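Local coordinates for putative metal binding protein (PDB 3CVG) that is a putative metal-binding protein of the periplasmic binding protein superfamily and probably captures a small ligand or metal ion between its two lobes, at residues A[158-163]-A[178-183]; A[146-151]-A[188-193]; A[84-89]-A[238-243]. All coordinates share one frame; numbering follows the deposited sequence.

Contact 1: A[158-163]-A[178-183]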
loop_
_atom_site.group_PDB
_atom_site.type_symbol
_atom_site.label_atom_id
_atom_site.label_comp_id
_atom_site.label_asym_id
_atom_site.label_seq_id
_atom_site.Cartn_x
_atom_site.Cartn_y
_atom_site.Cartn_z
ATOM N N ILE A 158 -5.513 -7.581 2.718
ATOM C CA ILE A 158 -6.823 -7.019 3.037
ATOM C C ILE A 158 -7.587 -6.754 1.728
ATOM O O ILE A 158 -8.753 -7.123 1.581
ATOM C CB ILE A 158 -6.664 -5.682 3.830
ATOM C CG1 ILE A 158 -6.223 -5.976 5.266
ATOM C CG2 ILE A 158 -7.981 -4.879 3.809
ATOM C CD1 ILE A 158 -5.631 -4.750 5.988
ATOM N N LYS A 159 -6.892 -6.150 0.767
ATOM C CA LYS A 159 -7.487 -5.792 -0.515
ATOM C C LYS A 159 -8.061 -6.983 -1.289
ATOM O O LYS A 159 -9.229 -6.961 -1.693
ATOM C CB LYS A 159 -6.453 -5.097 -1.385
ATOM C CG LYS A 159 -6.894 -4.910 -2.817
ATOM C CD LYS A 159 -7.563 -3.575 -3.054
ATOM C CE LYS A 159 -8.810 -3.376 -2.242
ATOM N NZ LYS A 159 -8.758 -2.036 -1.562
ATOM N N GLU A 160 -7.256 -8.010 -1.537
ATOM C CA GLU A 160 -7.806 -9.133 -2.266
ATOM C C GLU A 160 -8.866 -9.874 -1.475
ATOM O O GLU A 160 -9.799 -10.425 -2.052
ATOM C CB GLU A 160 -6.672 -10.073 -2.716
ATOM C CG GLU A 160 -5.604 -10.412 -1.667
ATOM C CD GLU A 160 -5.820 -11.759 -0.989
ATOM O OE1 GLU A 160 -6.850 -12.405 -1.274
ATOM O OE2 GLU A 160 -4.963 -12.158 -0.169
ATOM N N ALA A 161 -8.700 -9.906 -0.151
ATOM C CA ALA A 161 -9.664 -10.610 0.710
ATOM C C ALA A 161 -10.978 -9.859 0.501
ATOM O O ALA A 161 -12.034 -10.470 0.260
ATOM C CB ALA A 161 -9.235 -10.590 2.266
ATOM N N GLU A 162 -10.893 -8.532 0.549
ATOM C CA GLU A 162 -12.036 -7.664 0.349
ATOM C C GLU A 162 -12.688 -7.935 -1.017
ATOM O O GLU A 162 -13.913 -8.004 -1.111
ATOM C CB GLU A 162 -11.533 -6.239 0.385
ATOM C CG GLU A 162 -12.488 -5.227 0.940
ATOM C CD GLU A 162 -11.757 -3.942 1.300
ATOM O OE1 GLU A 162 -11.319 -3.219 0.377
ATOM O OE2 GLU A 162 -11.583 -3.676 2.509
ATOM N N LEU A 163 -11.876 -8.046 -2.073
ATOM C CA LEU A 163 -12.400 -8.271 -3.423
ATOM C C LEU A 163 -13.140 -9.609 -3.527
ATOM O O LEU A 163 -14.217 -9.683 -4.110
ATOM C CB LEU A 163 -11.252 -8.182 -4.444
ATOM C CG LEU A 163 -10.689 -6.764 -4.582
ATOM C CD1 LEU A 163 -9.438 -6.780 -5.433
ATOM C CD2 LEU A 163 -11.754 -5.875 -5.195
ATOM N N THR A 178 -8.466 -24.816 -3.131
ATOM C CA THR A 178 -7.065 -25.137 -3.340
ATOM C C THR A 178 -6.329 -24.256 -4.332
ATOM O O THR A 178 -5.097 -24.207 -4.299
ATOM C CB THR A 178 -6.870 -26.644 -3.725
ATOM O OG1 THR A 178 -7.531 -26.929 -4.960
ATOM C CG2 THR A 178 -7.445 -27.537 -2.636
ATOM N N TRP A 179 -7.066 -23.579 -5.212
ATOM C CA TRP A 179 -6.452 -22.656 -6.172
ATOM C C TRP A 179 -6.082 -21.314 -5.495
ATOM O O TRP A 179 -5.417 -20.459 -6.098
ATOM C CB TRP A 179 -7.397 -22.393 -7.347
ATOM C CG TRP A 179 -8.829 -22.112 -6.958
ATOM C CD1 TRP A 179 -9.847 -23.015 -6.890
ATOM C CD2 TRP A 179 -9.397 -20.841 -6.617
ATOM N NE1 TRP A 179 -11.019 -22.387 -6.533
ATOM C CE2 TRP A 179 -10.772 -21.052 -6.360
ATOM C CE3 TRP A 179 -8.881 -19.545 -6.501
ATOM C CZ2 TRP A 179 -11.636 -20.014 -5.997
ATOM C CZ3 TRP A 179 -9.738 -18.511 -6.137
ATOM C CH2 TRP A 179 -11.102 -18.751 -5.890
ATOM N N TYR A 180 -6.531 -21.127 -4.254
ATOM C CA TYR A 180 -6.223 -19.912 -3.493
ATOM C C TYR A 180 -4.874 -20.240 -2.867
ATOM O O TYR A 180 -4.792 -20.922 -1.838
ATOM C CB TYR A 180 -7.289 -19.661 -2.418
ATOM C CG TYR A 180 -7.161 -18.325 -1.704
ATOM C CD1 TYR A 180 -7.438 -17.119 -2.364
ATOM C CD2 TYR A 180 -6.791 -18.267 -0.362
ATOM C CE1 TYR A 180 -7.349 -15.888 -1.691
ATOM C CE2 TYR A 180 -6.695 -17.049 0.312
ATOM C CZ TYR A 180 -6.978 -15.864 -0.353
ATOM O OH TYR A 180 -6.888 -14.659 0.327
ATOM N N HIS A 181 -3.826 -19.750 -3.519
ATOM C CA HIS A 181 -2.444 -20.013 -3.150
ATOM C C HIS A 181 -1.806 -19.066 -2.144
ATOM O O HIS A 181 -1.595 -17.880 -2.423
ATOM C CB HIS A 181 -1.600 -20.042 -4.432
ATOM C CG HIS A 181 -0.144 -20.315 -4.200
ATOM N ND1 HIS A 181 0.834 -19.917 -5.090
ATOM C CD2 HIS A 181 0.500 -20.933 -3.187
ATOM C CE1 HIS A 181 2.019 -20.276 -4.625
ATOM N NE2 HIS A 181 1.844 -20.895 -3.472
ATOM N N GLN A 182 -1.488 -19.621 -0.980
ATOM C CA GLN A 182 -0.857 -18.885 0.100
ATOM C C GLN A 182 0.651 -18.909 -0.068
ATOM O O GLN A 182 1.277 -19.960 0.071
ATOM C CB GLN A 182 -1.216 -19.511 1.453
ATOM C CG GLN A 182 -2.676 -19.351 1.861
ATOM C CD GLN A 182 -2.984 -20.032 3.192
ATOM O OE1 GLN A 182 -2.118 -20.155 4.064
ATOM N NE2 GLN A 182 -4.225 -20.455 3.359
ATOM N N TYR A 183 1.234 -17.756 -0.367
ATOM C CA TYR A 183 2.685 -17.645 -0.518
ATOM C C TYR A 183 3.029 -16.459 0.386
ATOM O O TYR A 183 2.967 -15.298 -0.033
ATOM C CB TYR A 183 3.037 -17.348 -1.973
ATOM C CG TYR A 183 4.523 -17.363 -2.253
ATOM C CD1 TYR A 183 5.236 -18.569 -2.319
ATOM C CD2 TYR A 183 5.226 -16.173 -2.428
ATOM C CE1 TYR A 183 6.625 -18.577 -2.555
ATOM C CE2 TYR A 183 6.608 -16.173 -2.664
ATOM C CZ TYR A 183 7.296 -17.374 -2.725
ATOM O OH TYR A 183 8.656 -17.365 -2.960
#
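The phenolic OH of Tyr-180 shows how a single polar atom can tie a helix to a strand. It donates a hydrogen bond to OE1 of Glu-160, with OH and OE1 2.8 Å apart, and a second hydrogen bond joins it to OG of Ser-149 on strand 147-149. The bond to Glu-160 uses the syn lone pair of OE1, on the side of OE2, which itself lies 3.2 Å from Tyr-180 OH. OE1 comes in at the edge of the tyrosine ring, in its plane, while the carboxylate is turned 50° out of that plane. Glu-160 reaches the hydroxyl through a bend at chi2, after a chi1 of 45° has set CG between the backbone N and the carbonyl carbon. The Tyr-180 ring also meets Trp-164, further along the helix of Glu-160, their planes about 80° apart. OE2 of Glu-160 is hydrogen-bonded to the same Ser-149 OG, which closes a small buried network within the beta-alpha-beta unit of strand 147-149, helix 155-166 and strand 180-182. If the carboxylate is charged, two hydroxyls supply only two protons for three links, so one may be a mere close approach; alternatively, the glutamate may be protonated. Either way its rotation is probably restricted.

Contact 2: A[146-151]-A[188-193]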
loop_
_atom_site.group_PDB
_atom_site.type_symbol
_atom_site.label_atom_id
_atom_site.label_comp_id
_atom_site.label_asym_id
_atom_site.label_seq_id
_atom_site.Cartn_x
_atom_site.Cartn_y
_atom_site.Cartn_z
ATOM N N ARG A 146 -5.113 -19.990 -10.906
ATOM C CA ARG A 146 -4.745 -19.937 -9.492
ATOM C C ARG A 146 -4.522 -18.469 -9.093
ATOM O O ARG A 146 -4.146 -17.642 -9.927
ATOM C CB ARG A 146 -3.486 -20.779 -9.231
ATOM C CG ARG A 146 -3.716 -22.298 -9.414
ATOM C CD ARG A 146 -2.416 -23.083 -9.341
ATOM N NE ARG A 146 -1.717 -22.893 -8.069
ATOM C CZ ARG A 146 -2.094 -23.442 -6.919
ATOM N NH1 ARG A 146 -3.168 -24.223 -6.870
ATOM N NH2 ARG A 146 -1.386 -23.226 -5.821
ATOM N N PHE A 147 -4.783 -18.149 -7.827
ATOM C CA PHE A 147 -4.623 -16.785 -7.322
ATOM C C PHE A 147 -3.673 -16.786 -6.129
ATOM O O PHE A 147 -3.911 -17.510 -5.157
ATOM C CB PHE A 147 -5.977 -16.226 -6.873
ATOM C CG PHE A 147 -5.904 -14.824 -6.364
ATOM C CD1 PHE A 147 -6.009 -13.749 -7.238
ATOM C CD2 PHE A 147 -5.675 -14.573 -5.014
ATOM C CE1 PHE A 147 -5.892 -12.445 -6.775
ATOM C CE2 PHE A 147 -5.555 -13.264 -4.548
ATOM C CZ PHE A 147 -5.666 -12.207 -5.436
ATOM N N LEU A 148 -2.622 -15.967 -6.195
ATOM C CA LEU A 148 -1.636 -15.896 -5.114
ATOM C C LEU A 148 -1.953 -14.838 -4.059
ATOM O O LEU A 148 -2.069 -13.643 -4.355
ATOM C CB LEU A 148 -0.224 -15.645 -5.675
ATOM C CG LEU A 148 0.978 -15.840 -4.729
ATOM C CD1 LEU A 148 2.205 -16.193 -5.552
ATOM C CD2 LEU A 148 1.254 -14.589 -3.873
ATOM N N SER A 149 -2.087 -15.293 -2.822
ATOM C CA SER A 149 -2.370 -14.417 -1.695
ATOM C C SER A 149 -1.185 -14.411 -0.731
ATOM O O SER A 149 -0.661 -15.466 -0.364
ATOM C CB SER A 149 -3.637 -14.883 -0.964
ATOM O OG SER A 149 -3.767 -14.268 0.310
ATOM N N ARG A 150 -0.753 -13.221 -0.329
ATOM C CA ARG A 150 0.345 -13.114 0.623
ATOM C C ARG A 150 -0.101 -13.593 2.014
ATOM O O ARG A 150 0.739 -13.887 2.870
ATOM C CB ARG A 150 0.876 -11.683 0.656
ATOM C CG ARG A 150 1.752 -11.370 -0.565
ATOM C CD ARG A 150 2.101 -9.895 -0.652
ATOM N NE ARG A 150 2.690 -9.409 0.589
ATOM C CZ ARG A 150 2.628 -8.146 0.994
ATOM N NH1 ARG A 150 2.005 -7.241 0.250
ATOM N NH2 ARG A 150 3.170 -7.793 2.153
ATOM N N TYR A 151 -1.419 -13.653 2.228
ATOM C CA TYR A 151 -2.011 -14.182 3.472
ATOM C C TYR A 151 -1.223 -13.746 4.706
ATOM O O TYR A 151 -0.894 -14.570 5.573
ATOM C CB TYR A 151 -2.010 -15.724 3.376
ATOM C CG TYR A 151 -3.200 -16.423 4.011
ATOM C CD1 TYR A 151 -4.485 -16.233 3.516
ATOM C CD2 TYR A 151 -3.034 -17.285 5.096
ATOM C CE1 TYR A 151 -5.578 -16.876 4.082
ATOM C CE2 TYR A 151 -4.117 -17.937 5.664
ATOM C CZ TYR A 151 -5.383 -17.730 5.153
ATOM O OH TYR A 151 -6.454 -18.404 5.688
ATOM N N ILE A 188 7.853 -8.047 -3.312
ATOM C CA ILE A 188 8.651 -8.439 -4.474
ATOM C C ILE A 188 8.684 -9.951 -4.691
ATOM O O ILE A 188 8.434 -10.432 -5.799
ATOM C CB ILE A 188 10.099 -7.889 -4.365
ATOM C CG1 ILE A 188 10.084 -6.359 -4.476
ATOM C CG2 ILE A 188 10.976 -8.482 -5.479
ATOM C CD1 ILE A 188 11.456 -5.703 -4.297
ATOM N N GLN A 189 8.990 -10.700 -3.639
ATOM C CA GLN A 189 9.030 -12.159 -3.741
ATOM C C GLN A 189 7.671 -12.705 -4.182
ATOM O O GLN A 189 7.598 -13.562 -5.064
ATOM C CB GLN A 189 9.428 -12.770 -2.399
ATOM C CG GLN A 189 10.897 -12.588 -2.065
ATOM C CD GLN A 189 11.182 -12.697 -0.579
ATOM O OE1 GLN A 189 10.580 -13.513 0.129
ATOM N NE2 GLN A 189 12.119 -11.878 -0.096
ATOM N N ALA A 190 6.595 -12.207 -3.578
ATOM C CA ALA A 190 5.249 -12.671 -3.934
ATOM C C ALA A 190 4.888 -12.426 -5.403
ATOM O O ALA A 190 4.288 -13.290 -6.053
ATOM C CB ALA A 190 4.203 -12.012 -3.011
ATOM N N LEU A 191 5.218 -11.241 -5.922
ATOM C CA LEU A 191 4.922 -10.940 -7.319
ATOM C C LEU A 191 5.785 -11.826 -8.224
ATOM O O LEU A 191 5.305 -12.360 -9.221
ATOM C CB LEU A 191 5.180 -9.451 -7.634
ATOM C CG LEU A 191 4.986 -9.002 -9.091
ATOM C CD1 LEU A 191 3.627 -9.465 -9.620
ATOM C CD2 LEU A 191 5.102 -7.475 -9.180
ATOM N N THR A 192 7.054 -11.982 -7.862
ATOM C CA THR A 192 7.972 -12.814 -8.629
ATOM C C THR A 192 7.434 -14.247 -8.699
ATOM O O THR A 192 7.454 -14.889 -9.756
ATOM C CB THR A 192 9.377 -12.826 -7.983
ATOM O OG1 THR A 192 9.921 -11.499 -8.003
ATOM C CG2 THR A 192 10.308 -13.766 -8.742
ATOM N N ALA A 193 6.948 -14.738 -7.564
ATOM C CA ALA A 193 6.401 -16.088 -7.489
ATOM C C ALA A 193 5.154 -16.237 -8.355
ATOM O O ALA A 193 5.007 -17.234 -9.056
ATOM C CB ALA A 193 6.066 -16.441 -6.038
#
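Leu-148 and Arg-150 approach helix 187-196 differently, one with its branched end and the other with its stem. Leu-148 points at the helix, its CG anti to the backbone N (chi1 -167°), and its two methyls divide the work. CD1 lies 3.9 Å from Ala-193 CB and 3.6 Å from Ala-190 O, while CD2 is 4.0 Å from Ala-190 CB. Arg-150, the first residue beyond the strand, lays its aliphatic part alongside the same alanine, with CG 3.5 Å from Ala-190 CB and CD also in touch. The chain bends at chi3, its polar end making a salt bridge to Asp-152 and an NE hydrogen bond to the carbonyl O of Thr-185. An ion modelled as calcium lies about 3 Å (nearest atoms) from the Arg-150 side chain, an unusual neighbour for a cationic group. Ala-190 and Ala-193, one turn apart, probably let the helix lie close to the strand end and the turn after it. Ser-149, next in the strand after Leu-148, points away from this helix, its side chain touching Asn-157 of helix 155-166. Such alternation of Leu-148 and Ser-149 between helices on two faces is typical of the alpha/beta lobes of periplasmic binding proteins.

Contact 3: A[84-89]-A[238-243]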
loop_
_atom_site.group_PDB
_atom_site.type_symbol
_atom_site.label_atom_id
_atom_site.label_comp_id
_atom_site.label_asym_id
_atom_site.label_seq_id
_atom_site.Cartn_x
_atom_site.Cartn_y
_atom_site.Cartn_z
ATOM N N VAL A 84 -11.012 3.480 7.621
ATOM C CA VAL A 84 -11.855 3.073 8.745
ATOM C C VAL A 84 -11.059 2.931 10.035
ATOM O O VAL A 84 -11.497 3.388 11.099
ATOM C CB VAL A 84 -12.583 1.733 8.475
ATOM C CG1 VAL A 84 -13.365 1.308 9.721
ATOM C CG2 VAL A 84 -13.535 1.886 7.308
ATOM N N ALA A 85 -9.895 2.292 9.941
ATOM C CA ALA A 85 -9.047 2.088 11.107
ATOM C C ALA A 85 -8.581 3.450 11.608
ATOM O O ALA A 85 -8.431 3.667 12.814
ATOM C CB ALA A 85 -7.842 1.207 10.743
ATOM N N GLU A 86 -8.353 4.364 10.671
ATOM C CA GLU A 86 -7.920 5.712 11.009
ATOM C C GLU A 86 -9.025 6.406 11.810
ATOM O O GLU A 86 -8.771 6.949 12.884
ATOM C CB GLU A 86 -7.589 6.486 9.724
ATOM C CG GLU A 86 -6.213 6.133 9.141
ATOM C CD GLU A 86 -6.143 6.242 7.622
ATOM O OE1 GLU A 86 -6.881 7.069 7.037
ATOM O OE2 GLU A 86 -5.334 5.505 7.010
ATOM N N ARG A 87 -10.252 6.369 11.294
ATOM C CA ARG A 87 -11.396 6.979 11.975
ATOM C C ARG A 87 -11.576 6.441 13.393
ATOM O O ARG A 87 -11.857 7.201 14.323
ATOM C CB ARG A 87 -12.692 6.730 11.193
ATOM C CG ARG A 87 -13.957 7.148 11.955
ATOM C CD ARG A 87 -15.228 6.868 11.162
ATOM N NE ARG A 87 -15.570 5.448 11.107
ATOM C CZ ARG A 87 -15.985 4.732 12.149
ATOM N NH1 ARG A 87 -16.113 5.297 13.345
ATOM N NH2 ARG A 87 -16.275 3.449 11.991
ATOM N N ILE A 88 -11.418 5.132 13.554
ATOM C CA ILE A 88 -11.581 4.511 14.859
ATOM C C ILE A 88 -10.458 4.883 15.822
ATOM O O ILE A 88 -10.700 5.061 17.014
ATOM C CB ILE A 88 -11.683 2.973 14.727
ATOM C CG1 ILE A 88 -12.944 2.623 13.929
ATOM C CG2 ILE A 88 -11.727 2.320 16.116
ATOM C CD1 ILE A 88 -13.171 1.131 13.718
ATOM N N SER A 89 -9.236 5.013 15.311
ATOM C CA SER A 89 -8.108 5.380 16.165
ATOM C C SER A 89 -8.354 6.768 16.761
ATOM O O SER A 89 -7.995 7.041 17.908
ATOM C CB SER A 89 -6.803 5.396 15.362
ATOM O OG SER A 89 -6.740 6.519 14.498
ATOM N N HIS A 238 -2.787 8.013 4.559
ATOM C CA HIS A 238 -3.064 9.142 5.436
ATOM C C HIS A 238 -2.044 9.179 6.570
ATOM O O HIS A 238 -1.486 8.143 6.954
ATOM C CB HIS A 238 -4.465 9.038 6.060
ATOM C CG HIS A 238 -5.580 9.417 5.140
ATOM N ND1 HIS A 238 -6.038 8.583 4.140
ATOM C CD2 HIS A 238 -6.338 10.537 5.073
ATOM C CE1 HIS A 238 -7.033 9.177 3.500
ATOM N NE2 HIS A 238 -7.232 10.362 4.047
ATOM N N LEU A 239 -1.799 10.377 7.102
ATOM C CA LEU A 239 -0.877 10.533 8.219
ATOM C C LEU A 239 -1.704 10.706 9.486
ATOM O O LEU A 239 -2.726 11.395 9.477
ATOM C CB LEU A 239 0.010 11.765 8.043
ATOM C CG LEU A 239 0.980 11.992 9.208
ATOM C CD1 LEU A 239 2.112 10.988 9.115
ATOM C CD2 LEU A 239 1.540 13.402 9.167
ATOM N N LEU A 240 -1.266 10.072 10.567
ATOM C CA LEU A 240 -1.962 10.180 11.842
ATOM C C LEU A 240 -1.037 10.831 12.856
ATOM O O LEU A 240 0.119 10.437 12.989
ATOM C CB LEU A 240 -2.381 8.800 12.354
ATOM C CG LEU A 240 -3.459 8.035 11.576
ATOM C CD1 LEU A 240 -3.664 6.657 12.200
ATOM C CD2 LEU A 240 -4.762 8.827 11.588
ATOM N N VAL A 241 -1.542 11.846 13.546
ATOM C CA VAL A 241 -0.768 12.530 14.570
ATOM C C VAL A 241 -1.194 11.952 15.912
ATOM O O VAL A 241 -2.363 12.038 16.292
ATOM C CB VAL A 241 -1.027 14.053 14.551
ATOM C CG1 VAL A 241 -0.390 14.714 15.767
ATOM C CG2 VAL A 241 -0.460 14.652 13.269
ATOM N N GLY A 242 -0.242 11.346 16.612
ATOM C CA GLY A 242 -0.536 10.747 17.899
ATOM C C GLY A 242 -1.001 11.757 18.929
ATOM O O GLY A 242 -0.443 12.848 19.030
ATOM N N ALA A 243 -2.028 11.395 19.695
ATOM C CA ALA A 243 -2.566 12.280 20.723
ATOM C C ALA A 243 -1.602 12.410 21.902
ATOM O O ALA A 243 -1.439 13.495 22.464
ATOM C CB ALA A 243 -3.914 11.761 21.211
HETATM O O HOH W 1 -5.440 5.865 4.179
#
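Glu-86 is the centre of this contact, meeting His-238 with its carboxylate and Leu-240 with its methylenes. OE1 rests 3.3 Å from both CB and CG of His-238, the two side chains crossing at about a right angle with the carboxylate and imidazole planes 46° apart. OE1 also comes near ND1 of the histidine, but the angle is too poor for a hydrogen bond. The main polar ties of the carboxylate are made by OE2, which is bonded to the hydroxyl of Thr-80 and the backbone N of Ser-82, so several contacts hold the group at the start of its helix. A water adds a bridge across the contact, hydrogen-bonded to OE2 of Glu-86 at 2.9 Å and to ND1 of His-238 at 2.8 Å. Further up the glutamate, CG packs 3.9 Å from CD2 of Leu-240, whose other methyl, CD1, lies 3.8 Å from OG of Ser-89.

Outside this shell, further groups complete the surroundings. Ser-89, with a chi1 of 73°, turns OG back to the carbonyl O of Glu-86, donating a 2.6 Å hydrogen bond, and OG is also bonded to Ser-95. The imidazole of His-238 also stacks with the ring of Tyr-101.

Helix 83-91 runs nearly along strand 234-241: over the segments 84-89 and 238-241 the axes diverge by only 15° and come within 10.2 Å. Strand 77-80, antiparallel to strand 234-241, lies beside it and supplies Thr-80. Helix 63-71 adds Ile-67 and Leu-70 around Leu-240, on the side facing helix 83-91. Leu-239 points away from helix 83-91 and packs against Phe-254, Ala-255 and Leu-258 of helix 248-259, leaving the strand between helical layers.

Overall arrangement
All three contacts join a helix to a strand, but they differ in burial and chemistry. Both touching residues of contact 1 are buried, whereas contacts 2 and 3 each include one partly exposed member, Arg-150 and His-238. Contacts 1 and 2 lie with centres 9 Å apart and share strand 147-149: Ser-149 reaches into the polar network of contact 1, whereas Leu-148 serves the mainly apolar contact 2 on the other face. Contact 3 is remote, its centre 26 Å from contact 1 and 29 Å from contact 2, across the chain's centre from the latter. It mixes both styles, joining a water bridge to leucine packing. The calcium ion is nearest contact 2.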